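Capsid protein VP1 (Human polyomavirus 12, PDB 6Y5Z) probably forms the T=7 icosahedral outer shell of the virus, assembling as disulfide-linked pentamers. Local coordinates at residues D107-T112 with G247-G252; P119-T124 with T209-T214. One frame throughout, in Å; residues are numbered along the deposited sequence.

Contact 1: residues D107-T112 with G247-G252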
ATOM      1  N   ASP D 107       2.258  30.110   3.196  1.00 17.94           N
ATOM      2  CA  ASP D 107       1.287  30.789   4.092  1.00 20.29           C
ATOM      3  C   ASP D 107       1.896  30.919   5.488  1.00 19.42           C
ATOM      4  O   ASP D 107       3.002  30.389   5.743  1.00 20.10           O
ATOM      5  CB  ASP D 107      -0.038  30.040   4.175  1.00 26.39           C
ATOM      6  CG  ASP D 107      -1.218  30.887   4.642  1.00 32.84           C
ATOM      7  OD1 ASP D 107      -1.057  32.146   4.888  1.00 39.81           O
ATOM      8  OD2 ASP D 107      -2.299  30.296   4.756  1.00 46.66           O
ATOM      9  N   TYR D 108       1.211  31.662   6.349  1.00 18.74           N
ATOM     10  CA  TYR D 108       1.655  31.928   7.734  1.00 18.24           C
ATOM     11  C   TYR D 108       1.502  30.630   8.531  1.00 16.99           C
ATOM     12  O   TYR D 108       0.409  30.366   9.066  1.00 16.08           O
ATOM     13  CB  TYR D 108       0.831  33.092   8.275  1.00 18.41           C
ATOM     14  CG  TYR D 108       1.168  33.496   9.679  1.00 19.79           C
ATOM     15  CD1 TYR D 108       2.474  33.613  10.113  1.00 19.65           C
ATOM     16  CD2 TYR D 108       0.152  33.784  10.568  1.00 21.48           C
ATOM     17  CE1 TYR D 108       2.766  34.021  11.407  1.00 22.11           C
ATOM     18  CE2 TYR D 108       0.429  34.198  11.858  1.00 21.61           C
ATOM     19  CZ  TYR D 108       1.733  34.309  12.280  1.00 21.96           C
ATOM     20  OH  TYR D 108       1.977  34.707  13.565  1.00 24.85           O
ATOM     21  N   MET D 109       2.580  29.841   8.553  1.00 16.76           N
ATOM     22  CA  MET D 109       2.621  28.423   8.982  0.50 15.77           C
ATOM     23  C   MET D 109       3.823  28.207   9.909  1.00 16.93           C
ATOM     24  O   MET D 109       4.746  29.069   9.874  1.00 19.80           O
ATOM     25  CB  MET D 109       2.733  27.548   7.726  0.50 14.61           C
ATOM     26  CG  MET D 109       1.486  27.651   6.857  0.50 13.30           C
ATOM     27  SD  MET D 109       1.678  27.094   5.141  0.50 11.69           S
ATOM     28  CE  MET D 109       1.572  25.317   5.329  0.50 12.21           C
ATOM     29  N   THR D 110       3.811  27.136  10.694  1.00 17.10           N
ATOM     30  CA  THR D 110       4.985  26.635  11.447  1.00 19.14           C
ATOM     31  C   THR D 110       6.123  26.422  10.450  1.00 17.76           C
ATOM     32  O   THR D 110       5.861  25.946   9.343  1.00 16.76           O
ATOM     33  CB  THR D 110       4.691  25.281  12.116  1.00 21.74           C
ATOM     34  OG1 THR D 110       3.612  25.485  13.022  1.00 29.68           O
ATOM     35  CG2 THR D 110       5.873  24.716  12.870  1.00 25.98           C
ATOM     36  N   ARG D 111       7.354  26.625  10.885  1.00 18.24           N
ATOM     37  CA  ARG D 111       8.524  26.442  10.022  1.00 20.27           C
ATOM     38  C   ARG D 111       9.689  25.897  10.851  1.00 20.00           C
ATOM     39  O   ARG D 111       9.779  26.242  12.039  1.00 22.02           O
ATOM     40  CB  ARG D 111       8.683  27.842   9.439  1.00 23.08           C
ATOM     41  CG  ARG D 111       9.858  27.997   8.516  1.00 24.08           C
ATOM     42  CD  ARG D 111       9.982  29.479   8.252  1.00 21.71           C
ATOM     43  NE  ARG D 111      10.636  29.506   6.989  1.00 20.44           N
ATOM     44  CZ  ARG D 111      11.026  30.587   6.354  1.00 20.44           C
ATOM     45  NH1 ARG D 111      10.825  31.784   6.891  1.00 19.13           N
ATOM     46  NH2 ARG D 111      11.598  30.463   5.178  1.00 19.88           N
ATOM     47  N   THR D 112      10.517  25.027  10.269  1.00 18.83           N
ATOM     48  CA  THR D 112      11.791  24.573  10.872  1.00 18.16           C
ATOM     49  C   THR D 112      12.937  25.382  10.256  1.00 19.64           C
ATOM     50  O   THR D 112      13.193  25.222   9.058  1.00 18.71           O
ATOM     51  CB  THR D 112      11.994  23.074  10.654  1.00 19.47           C
ATOM     52  OG1 THR D 112      10.813  22.397  11.098  1.00 20.52           O
ATOM     53  CG2 THR D 112      13.223  22.594  11.392  1.00 20.41           C
ATOM     54  N   GLY D 247      -6.762  16.419   7.718  1.00 13.94           N
ATOM     55  CA  GLY D 247      -5.781  16.497   8.800  1.00 13.51           C
ATOM     56  C   GLY D 247      -5.900  17.810   9.521  1.00 12.97           C
ATOM     57  O   GLY D 247      -6.991  18.439   9.445  1.00 13.83           O
ATOM     58  N   TRP D 248      -4.812  18.229  10.146  1.00 13.68           N
ATOM     59  CA  TRP D 248      -4.766  19.499  10.912  1.00 13.52           C
ATOM     60  C   TRP D 248      -3.790  20.474  10.274  1.00 13.16           C
ATOM     61  O   TRP D 248      -2.667  20.093   9.891  1.00 12.32           O
ATOM     62  CB  TRP D 248      -4.427  19.266  12.390  1.00 13.29           C
ATOM     63  CG  TRP D 248      -5.469  18.447  13.081  1.00 13.03           C
ATOM     64  CD1 TRP D 248      -6.736  18.820  13.425  1.00 13.58           C
ATOM     65  CD2 TRP D 248      -5.334  17.082  13.493  1.00 12.58           C
ATOM     66  NE1 TRP D 248      -7.397  17.781  14.029  1.00 13.85           N
ATOM     67  CE2 TRP D 248      -6.565  16.697  14.059  1.00 12.61           C
ATOM     68  CE3 TRP D 248      -4.287  16.152  13.433  1.00 13.24           C
ATOM     69  CZ2 TRP D 248      -6.777  15.408  14.547  1.00 13.32           C
ATOM     70  CZ3 TRP D 248      -4.496  14.884  13.921  1.00 13.13           C
ATOM     71  CH2 TRP D 248      -5.722  14.524  14.469  1.00 12.66           C
ATOM     72  N   PHE D 249      -4.213  21.730  10.257  1.00 13.50           N
ATOM     73  CA  PHE D 249      -3.413  22.911   9.864  1.00 13.38           C
ATOM     74  C   PHE D 249      -2.845  23.547  11.124  1.00 14.12           C
ATOM     75  O   PHE D 249      -3.582  23.643  12.115  1.00 15.14           O
ATOM     76  CB  PHE D 249      -4.326  23.883   9.121  1.00 14.32           C
ATOM     77  CG  PHE D 249      -3.672  25.153   8.643  1.00 15.71           C
ATOM     78  CD1 PHE D 249      -3.699  26.300   9.424  1.00 16.77           C
ATOM     79  CD2 PHE D 249      -3.071  25.231   7.393  1.00 17.16           C
ATOM     80  CE1 PHE D 249      -3.092  27.463   8.994  1.00 16.14           C
ATOM     81  CE2 PHE D 249      -2.498  26.409   6.952  1.00 18.21           C
ATOM     82  CZ  PHE D 249      -2.496  27.526   7.761  1.00 17.49           C
ATOM     83  N   THR D 250      -1.583  23.980  11.097  1.00 14.77           N
ATOM     84  CA  THR D 250      -1.019  24.773  12.212  1.00 15.64           C
ATOM     85  C   THR D 250      -0.548  26.128  11.683  1.00 15.69           C
ATOM     86  O   THR D 250       0.428  26.194  10.917  1.00 16.18           O
ATOM     87  CB  THR D 250       0.124  24.043  12.926  1.00 17.17           C
ATOM     88  OG1 THR D 250      -0.277  22.711  13.231  1.00 17.58           O
ATOM     89  CG2 THR D 250       0.536  24.748  14.202  1.00 17.93           C
ATOM     90  N   ALA D 251      -1.215  27.184  12.127  1.00 15.39           N
ATOM     91  CA  ALA D 251      -0.867  28.576  11.780  1.00 15.92           C
ATOM     92  C   ALA D 251       0.420  28.978  12.494  1.00 16.47           C
ATOM     93  O   ALA D 251       0.698  28.476  13.615  1.00 17.71           O
ATOM     94  CB  ALA D 251      -1.988  29.511  12.163  1.00 16.47           C
ATOM     95  N   GLY D 252       1.126  29.958  11.934  1.00 14.93           N
ATOM     96  CA  GLY D 252       2.400  30.430  12.499  1.00 16.56           C
ATOM     97  C   GLY D 252       2.225  31.265  13.762  1.00 16.99           C
ATOM     98  O   GLY D 252       3.254  31.616  14.362  1.00 18.90           O
TER
HETATM   99  O   HOH W   1       2.332  24.718   9.946  1.00 24.44           O
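Tyr108 and Met109 cross the chain at Thr250 to Gly252, where strand 237-250 runs out into a loop, the touching parts running 84° apart, with a single beta bridge between Met109 and Ala251. One direct backbone hydrogen bond joins them, from Gly252 N to Tyr108 O at 3.0 Å. The donor sits well above the carbonyl plane. Tyr108 O also receives a CA-H...O contact from Ala251 CA at 3.5 Å. A water also links the two backbones, accepting from Thr110 N and donating to Thr250 O.

The Tyr108 ring lies over Gly252. Its CG is anti to the backbone N (chi1 -180°), which turns the ring toward the glycine. Gly252 CA sits over one ring face, 3.9 Å from the Tyr108 ring centroid, in a CH-pi contact. Gly252, with no side chain, lets its CA lie directly on that face. Tyr108 N hydrogen-bonds to Asp107 OD1 at 2.7 Å, approaching from above the carboxylate plane.

Beside the bridge, Met109 CG reaches Phe249 CZ at 4.1 Å, and the two side chains cross at about a right angle. Phe249 also stacks edge-to-face with Phe42. On the other flank, the methyl Thr250 CG2 packs against Thr110 OG1 at 3.4 Å.

Asp107, Tyr108 and Phe249 also pack on a neighbouring subunit. The contact joins the long loop after strand 83-96 to the chain leaving strand 237-250, an arrangement in keeping with the jelly-roll VP1 fold, whose long loops connect the framework strands.

Contact 2: residues P119-T124 with T209-T214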
ATOM      1  N   PRO D 119       2.959  21.669   6.148  1.00 14.10           N
ATOM      2  CA  PRO D 119       1.628  21.521   5.581  1.00 13.63           C
ATOM      3  C   PRO D 119       0.707  20.669   6.455  1.00 13.06           C
ATOM      4  O   PRO D 119       1.126  20.064   7.439  1.00 12.96           O
ATOM      5  CB  PRO D 119       1.919  20.871   4.230  1.00 13.97           C
ATOM      6  CG  PRO D 119       3.128  20.012   4.522  1.00 15.30           C
ATOM      7  CD  PRO D 119       3.968  20.830   5.477  1.00 15.00           C
ATOM      8  N   VAL D 120      -0.551  20.608   6.022  1.00 11.97           N
ATOM      9  CA  VAL D 120      -1.619  19.870   6.728  1.00 12.53           C
ATOM     10  C   VAL D 120      -1.235  18.402   6.859  1.00 12.65           C
ATOM     11  O   VAL D 120      -0.956  17.736   5.834  1.00 14.22           O
ATOM     12  CB  VAL D 120      -2.968  20.032   6.022  1.00 13.40           C
ATOM     13  CG1 VAL D 120      -3.998  19.082   6.592  1.00 13.69           C
ATOM     14  CG2 VAL D 120      -3.461  21.475   6.131  1.00 13.31           C
ATOM     15  N   VAL D 121      -1.275  17.899   8.083  1.00 13.03           N
ATOM     16  CA  VAL D 121      -0.977  16.465   8.354  1.00 12.84           C
ATOM     17  C   VAL D 121      -1.849  15.992   9.515  1.00 13.34           C
ATOM     18  O   VAL D 121      -2.393  16.813  10.293  1.00 12.40           O
ATOM     19  CB  VAL D 121       0.514  16.223   8.650  1.00 12.60           C
ATOM     20  CG1 VAL D 121       1.408  16.436   7.437  1.00 14.11           C
ATOM     21  CG2 VAL D 121       0.992  17.073   9.803  1.00 13.19           C
ATOM     22  N   GLY D 122      -1.917  14.683   9.684  1.00 13.41           N
ATOM     23  CA  GLY D 122      -2.640  14.056  10.790  1.00 13.65           C
ATOM     24  C   GLY D 122      -3.719  13.130  10.305  1.00 13.06           C
ATOM     25  O   GLY D 122      -3.587  12.528   9.227  1.00 14.21           O
ATOM     26  N   SER D 123      -4.748  12.950  11.116  1.00 12.95           N
ATOM     27  CA  SER D 123      -5.795  11.939  10.912  1.00 12.48           C
ATOM     28  C   SER D 123      -6.705  12.360   9.753  1.00 13.59           C
ATOM     29  O   SER D 123      -7.021  13.546   9.602  1.00 13.73           O
ATOM     30  CB  SER D 123      -6.582  11.717  12.161  1.00 12.50           C
ATOM     31  OG  SER D 123      -5.787  11.127  13.192  1.00 13.14           O
ATOM     32  N   THR D 124      -7.043  11.403   8.908  1.00 14.38           N
ATOM     33  CA  THR D 124      -7.927  11.610   7.748  1.00 15.39           C
ATOM     34  C   THR D 124      -9.177  10.757   7.907  1.00 14.23           C
ATOM     35  O   THR D 124      -9.145   9.643   8.456  1.00 13.09           O
ATOM     36  CB  THR D 124      -7.194  11.340   6.438  1.00 18.93           C
ATOM     37  OG1 THR D 124      -6.746  10.003   6.438  1.00 23.17           O
ATOM     38  CG2 THR D 124      -6.014  12.257   6.257  1.00 19.46           C
ATOM     39  N   THR D 209       0.454  12.145  10.358  1.00 12.82           N
ATOM     40  CA  THR D 209       0.434  11.267   9.170  1.00 13.48           C
ATOM     41  C   THR D 209       0.278  12.111   7.908  1.00 14.47           C
ATOM     42  O   THR D 209      -0.545  13.010   7.866  1.00 13.19           O
ATOM     43  CB  THR D 209      -0.687  10.246   9.279  1.00 13.47           C
ATOM     44  OG1 THR D 209      -0.622   9.762  10.624  1.00 14.03           O
ATOM     45  CG2 THR D 209      -0.539   9.145   8.255  1.00 13.69           C
ATOM     46  N   PRO D 210       1.026  11.820   6.824  1.00 14.50           N
ATOM     47  CA  PRO D 210       0.808  12.536   5.566  1.00 14.37           C
ATOM     48  C   PRO D 210      -0.549  12.212   4.957  1.00 14.15           C
ATOM     49  O   PRO D 210      -0.943  11.052   4.886  1.00 13.80           O
ATOM     50  CB  PRO D 210       1.909  12.058   4.621  1.00 15.47           C
ATOM     51  CG  PRO D 210       2.510  10.848   5.284  1.00 18.51           C
ATOM     52  CD  PRO D 210       2.145  10.877   6.754  1.00 16.54           C
ATOM     53  N   PRO D 211      -1.301  13.234   4.506  1.00 14.67           N
ATOM     54  CA  PRO D 211      -2.558  12.989   3.807  1.00 14.84           C
ATOM     55  C   PRO D 211      -2.292  12.448   2.400  1.00 15.24           C
ATOM     56  O   PRO D 211      -1.264  12.773   1.819  1.00 14.69           O
ATOM     57  CB  PRO D 211      -3.218  14.364   3.709  1.00 16.43           C
ATOM     58  CG  PRO D 211      -2.066  15.344   3.787  1.00 16.61           C
ATOM     59  CD  PRO D 211      -1.017  14.674   4.659  1.00 15.41           C
ATOM     60  N   VAL D 212      -3.215  11.625   1.911  1.00 13.97           N
ATOM     61  CA  VAL D 212      -3.127  10.936   0.586  0.50 14.68           C
ATOM     62  C   VAL D 212      -4.443  11.168  -0.156  1.00 14.90           C
ATOM     63  O   VAL D 212      -5.496  10.997   0.471  1.00 15.40           O
ATOM     64  CB  VAL D 212      -2.877   9.428   0.761  0.50 15.19           C
ATOM     65  CG1 VAL D 212      -2.757   8.726  -0.584  0.50 15.50           C
ATOM     66  CG2 VAL D 212      -1.660   9.155   1.637  0.50 15.68           C
ATOM     67  N   LEU D 213      -4.392  11.532  -1.428  1.00 14.51           N
ATOM     68  CA  LEU D 213      -5.640  11.643  -2.205  1.00 16.84           C
ATOM     69  C   LEU D 213      -5.349  11.302  -3.659  1.00 16.92           C
ATOM     70  O   LEU D 213      -4.290  11.674  -4.174  1.00 18.09           O
ATOM     71  CB  LEU D 213      -6.208  13.051  -2.036  1.00 18.34           C
ATOM     72  CG  LEU D 213      -7.711  13.173  -2.253  1.00 22.73           C
ATOM     73  CD1 LEU D 213      -8.507  12.572  -1.088  1.00 22.53           C
ATOM     74  CD2 LEU D 213      -8.089  14.625  -2.414  1.00 26.39           C
ATOM     75  N   THR D 214      -6.260  10.596  -4.289  1.00 17.68           N
ATOM     76  CA  THR D 214      -6.263  10.451  -5.762  1.00 19.06           C
ATOM     77  C   THR D 214      -7.430  11.254  -6.328  1.00 19.39           C
ATOM     78  O   THR D 214      -8.437  11.511  -5.615  1.00 21.41           O
ATOM     79  CB  THR D 214      -6.282   8.988  -6.189  1.00 20.86           C
ATOM     80  OG1 THR D 214      -7.557   8.482  -5.810  1.00 24.51           O
ATOM     81  CG2 THR D 214      -5.159   8.188  -5.576  1.00 20.30           C
TER
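Thr209 makes the one direct hydrogen bond of this contact. Its carbonyl O accepts from Gly122 N at 2.8 Å, and the bond is almost straight, at 178°. The donor lies close to the carbonyl plane. Val121 CB rests on the same oxygen, 3.5 Å from Thr209 O. Thr209 CB lies 3.7 Å from Gly122 O, while the Thr209 hydroxyl is bonded to Gly205 O. Gly122 has backbone angles that suit glycine.

Pro210 points its CB away from 119-124 and packs on Gly205 of a neighbouring subunit. Pro211 comes back to the contact. CG and CD of Pro211 both lie 3.3 Å from Val120 O. The same CD meets a branch of Val121, at 4.1 Å from Val121 CG1. That branch is anti to the carbonyl carbon (chi1 -68°), which brings it to Pro211 CD and Thr209 O. On another side of the ring, Thr124 CG2 lies 4.3 Å from Pro211 CB.

From Val212 on, the chain enters strand 212-216 and leaves 119-124. Val212, Leu213 and Thr214 pair antiparallel with a strand of the neighbouring subunit. The two prolines thus lead from a loop contact inside one subunit into a beta sheet continued across the interface, the intersubunit strand pairing of the VP1 pentamer.

The two contacts lie on the same side of the chain's centre, with their own centres about 14 Å apart. Residues 107-112 and 119-124 belong to one loop, between strands 83-96 and 124-131. Along the chain the order is 107-112, 119-124, 209-214, 247-252, so contact 2 falls within the span of contact 1. They meet at strand 237-250: Trp248 N probably hydrogen-bonds to Val121 O at 2.8 Å, and Val120 CG1 packs on the backbone of Gly247 and Trp248. Both contacts also reach the second subunit. The same long loop is therefore held at two places, at the chain leaving strand 237-250 and at the chain entering strand 212-216, beside the pentamer interface.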